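Bitiscetin (Bitis arietans, PDB 1JWI) binds von Willebrand factor and induces its interaction, through the A1 domain, with platelet glycoprotein Ib alpha, so that platelets aggregate. Local coordinates at residues T113-P116 and C117-N121. Residues are numbered along the deposited sequence; the frame is centred on the assembly and turned at random.
Sequences TDLP and CGEKN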
ATOM      1  N   THR A 113      -8.196  -2.958   5.708  1.00 17.89           N
ATOM      2  CA  THR A 113      -7.285  -3.287   4.615  1.00 17.75           C
ATOM      3  C   THR A 113      -7.261  -2.183   3.552  1.00 16.37           C
ATOM      4  O   THR A 113      -8.261  -1.495   3.343  1.00 15.47           O
ATOM      5  CB  THR A 113      -7.694  -4.640   3.961  1.00 18.49           C
ATOM      6  OG1 THR A 113      -6.691  -5.051   3.020  1.00 19.52           O
ATOM      7  CG2 THR A 113      -9.031  -4.513   3.256  1.00 17.99           C
ATOM      8  N   ASP A 114      -6.113  -2.010   2.897  1.00 15.49           N
ATOM      9  CA  ASP A 114      -5.962  -0.999   1.851  1.00 16.46           C
ATOM     10  C   ASP A 114      -6.468  -1.561   0.530  1.00 17.83           C
ATOM     11  O   ASP A 114      -6.116  -2.673   0.149  1.00 18.52           O
ATOM     12  CB  ASP A 114      -4.495  -0.581   1.710  1.00 15.55           C
ATOM     13  CG  ASP A 114      -3.582  -1.752   1.426  1.00 16.11           C
ATOM     14  OD1 ASP A 114      -2.886  -1.725   0.386  1.00 17.17           O
ATOM     15  OD2 ASP A 114      -3.566  -2.697   2.238  1.00 15.24           O
ATOM     16  N   LEU A 115      -7.281  -0.776  -0.171  1.00 17.68           N
ATOM     17  CA  LEU A 115      -7.882  -1.205  -1.432  1.00 17.66           C
ATOM     18  C   LEU A 115      -7.851  -0.127  -2.509  1.00 17.88           C
ATOM     19  O   LEU A 115      -7.639   1.048  -2.218  1.00 17.01           O
ATOM     20  CB  LEU A 115      -9.345  -1.589  -1.188  1.00 16.11           C
ATOM     21  CG  LEU A 115      -9.630  -2.678  -0.153  1.00 15.26           C
ATOM     22  CD1 LEU A 115     -11.086  -2.607   0.299  1.00 16.12           C
ATOM     23  CD2 LEU A 115      -9.310  -4.028  -0.769  1.00 15.00           C
ATOM     24  N   PRO A 116      -8.071  -0.520  -3.776  1.00 19.21           N
ATOM     25  CA  PRO A 116      -8.076   0.452  -4.875  1.00 19.61           C
ATOM     26  C   PRO A 116      -9.295   1.344  -4.658  1.00 19.09           C
ATOM     27  O   PRO A 116     -10.410   0.844  -4.540  1.00 18.23           O
ATOM     28  CB  PRO A 116      -8.231  -0.426  -6.120  1.00 19.84           C
ATOM     29  CG  PRO A 116      -7.642  -1.744  -5.692  1.00 19.83           C
ATOM     30  CD  PRO A 116      -8.184  -1.893  -4.293  1.00 19.45           C
ATOM     31  N   CYS A 117      -9.087   2.652  -4.601  1.00 19.90           N
ATOM     32  CA  CYS A 117     -10.183   3.585  -4.378  1.00 19.34           C
ATOM     33  C   CYS A 117     -11.276   3.501  -5.442  1.00 21.30           C
ATOM     34  O   CYS A 117     -12.418   3.880  -5.191  1.00 20.59           O
ATOM     35  CB  CYS A 117      -9.653   5.013  -4.333  1.00 17.51           C
ATOM     36  SG  CYS A 117      -8.556   5.415  -2.936  1.00 16.62           S
ATOM     37  N   GLY A 118     -10.926   3.004  -6.625  1.00 23.65           N
ATOM     38  CA  GLY A 118     -11.896   2.900  -7.703  1.00 26.18           C
ATOM     39  C   GLY A 118     -12.730   1.629  -7.713  1.00 27.70           C
ATOM     40  O   GLY A 118     -13.572   1.440  -8.594  1.00 28.25           O
ATOM     41  N   GLU A 119     -12.497   0.759  -6.735  1.00 28.73           N
ATOM     42  CA  GLU A 119     -13.230  -0.501  -6.615  1.00 30.89           C
ATOM     43  C   GLU A 119     -14.641  -0.227  -6.088  1.00 30.38           C
ATOM     44  O   GLU A 119     -14.830   0.651  -5.248  1.00 30.33           O
ATOM     45  CB  GLU A 119     -12.486  -1.422  -5.644  1.00 34.02           C
ATOM     46  CG  GLU A 119     -12.955  -2.864  -5.613  1.00 37.43           C
ATOM     47  CD  GLU A 119     -12.194  -3.695  -4.588  1.00 40.13           C
ATOM     48  OE1 GLU A 119     -12.520  -3.613  -3.384  1.00 40.23           O
ATOM     49  OE2 GLU A 119     -11.262  -4.426  -4.987  1.00 41.40           O
ATOM     50  N   LYS A 120     -15.629  -0.976  -6.569  1.00 29.28           N
ATOM     51  CA  LYS A 120     -17.004  -0.776  -6.110  1.00 28.67           C
ATOM     52  C   LYS A 120     -17.364  -1.725  -4.965  1.00 27.62           C
ATOM     53  O   LYS A 120     -17.385  -2.945  -5.133  1.00 28.00           O
ATOM     54  CB  LYS A 120     -17.988  -0.954  -7.271  1.00 29.39           C
ATOM     55  CG  LYS A 120     -17.858   0.118  -8.347  1.00 30.77           C
ATOM     56  CD  LYS A 120     -18.892  -0.047  -9.448  1.00 31.11           C
ATOM     57  CE  LYS A 120     -18.598   0.891 -10.610  1.00 31.90           C
ATOM     58  NZ  LYS A 120     -18.490   2.316 -10.180  1.00 31.74           N
ATOM     59  N   ASN A 121     -17.648  -1.152  -3.799  1.00 25.06           N
ATOM     60  CA  ASN A 121     -17.991  -1.940  -2.620  1.00 22.83           C
ATOM     61  C   ASN A 121     -19.128  -1.309  -1.845  1.00 21.85           C
ATOM     62  O   ASN A 121     -19.433  -0.130  -2.021  1.00 21.98           O
ATOM     63  CB  ASN A 121     -16.800  -2.020  -1.656  1.00 21.96           C
ATOM     64  CG  ASN A 121     -15.632  -2.787  -2.218  1.00 21.35           C
ATOM     65  OD1 ASN A 121     -15.774  -3.937  -2.629  1.00 23.41           O
ATOM     66  ND2 ASN A 121     -14.457  -2.160  -2.223  1.00 19.46           N
TER
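Glu-119 N donates to Pro-116 O across a type I beta turn that runs from Pro-116 to Glu-119, at 3.0 Å and nearly straight (164°), with the N-H arriving well above the carbonyl plane. That turn reverses the chain past strand 112-115, and Cys-117 and Gly-118 fill its two corners.

The reversal sends the Glu-119 side chain back over the residues that lead into the turn. CG lies anti to the backbone N (chi1 -168°) and the chain stays extended to CD, which carries the carboxylate out beside Leu-115 and Pro-116. There its two oxygens part company: OE2 sits 4.0 Å from Pro-116 CD, at the proline ring, while OE1 lies 4.1 Å from Leu-115 CD1 and almost as near CD2, against the fork of the leucine. These are plain van der Waals contacts.

Asn-121 grips one of the two oxygens. Its ND2 gives OE1 a short bond of 2.7 Å, received on the anti lone pair and lying in the amide plane, a bond that should restrain the rotation of the carboxylate. ND2 also comes within 4.2 Å of Leu-115 CD1. Leu-115 and Asn-121 also both touch Trp-67 of strand 66-72.

Cys-117 points its sulfur the other way, into the disulfide with Cys-100, while Leu-115 pairs through its backbone with that same Cys-100. The turn is thereby tied to strand 100-103 as the chain crosses from the sheet of strands 66-72, 100-103 and 112-115 to strand 121-126 in the other antiparallel sheet, within the C-type lectin-like fold of the snaclecs.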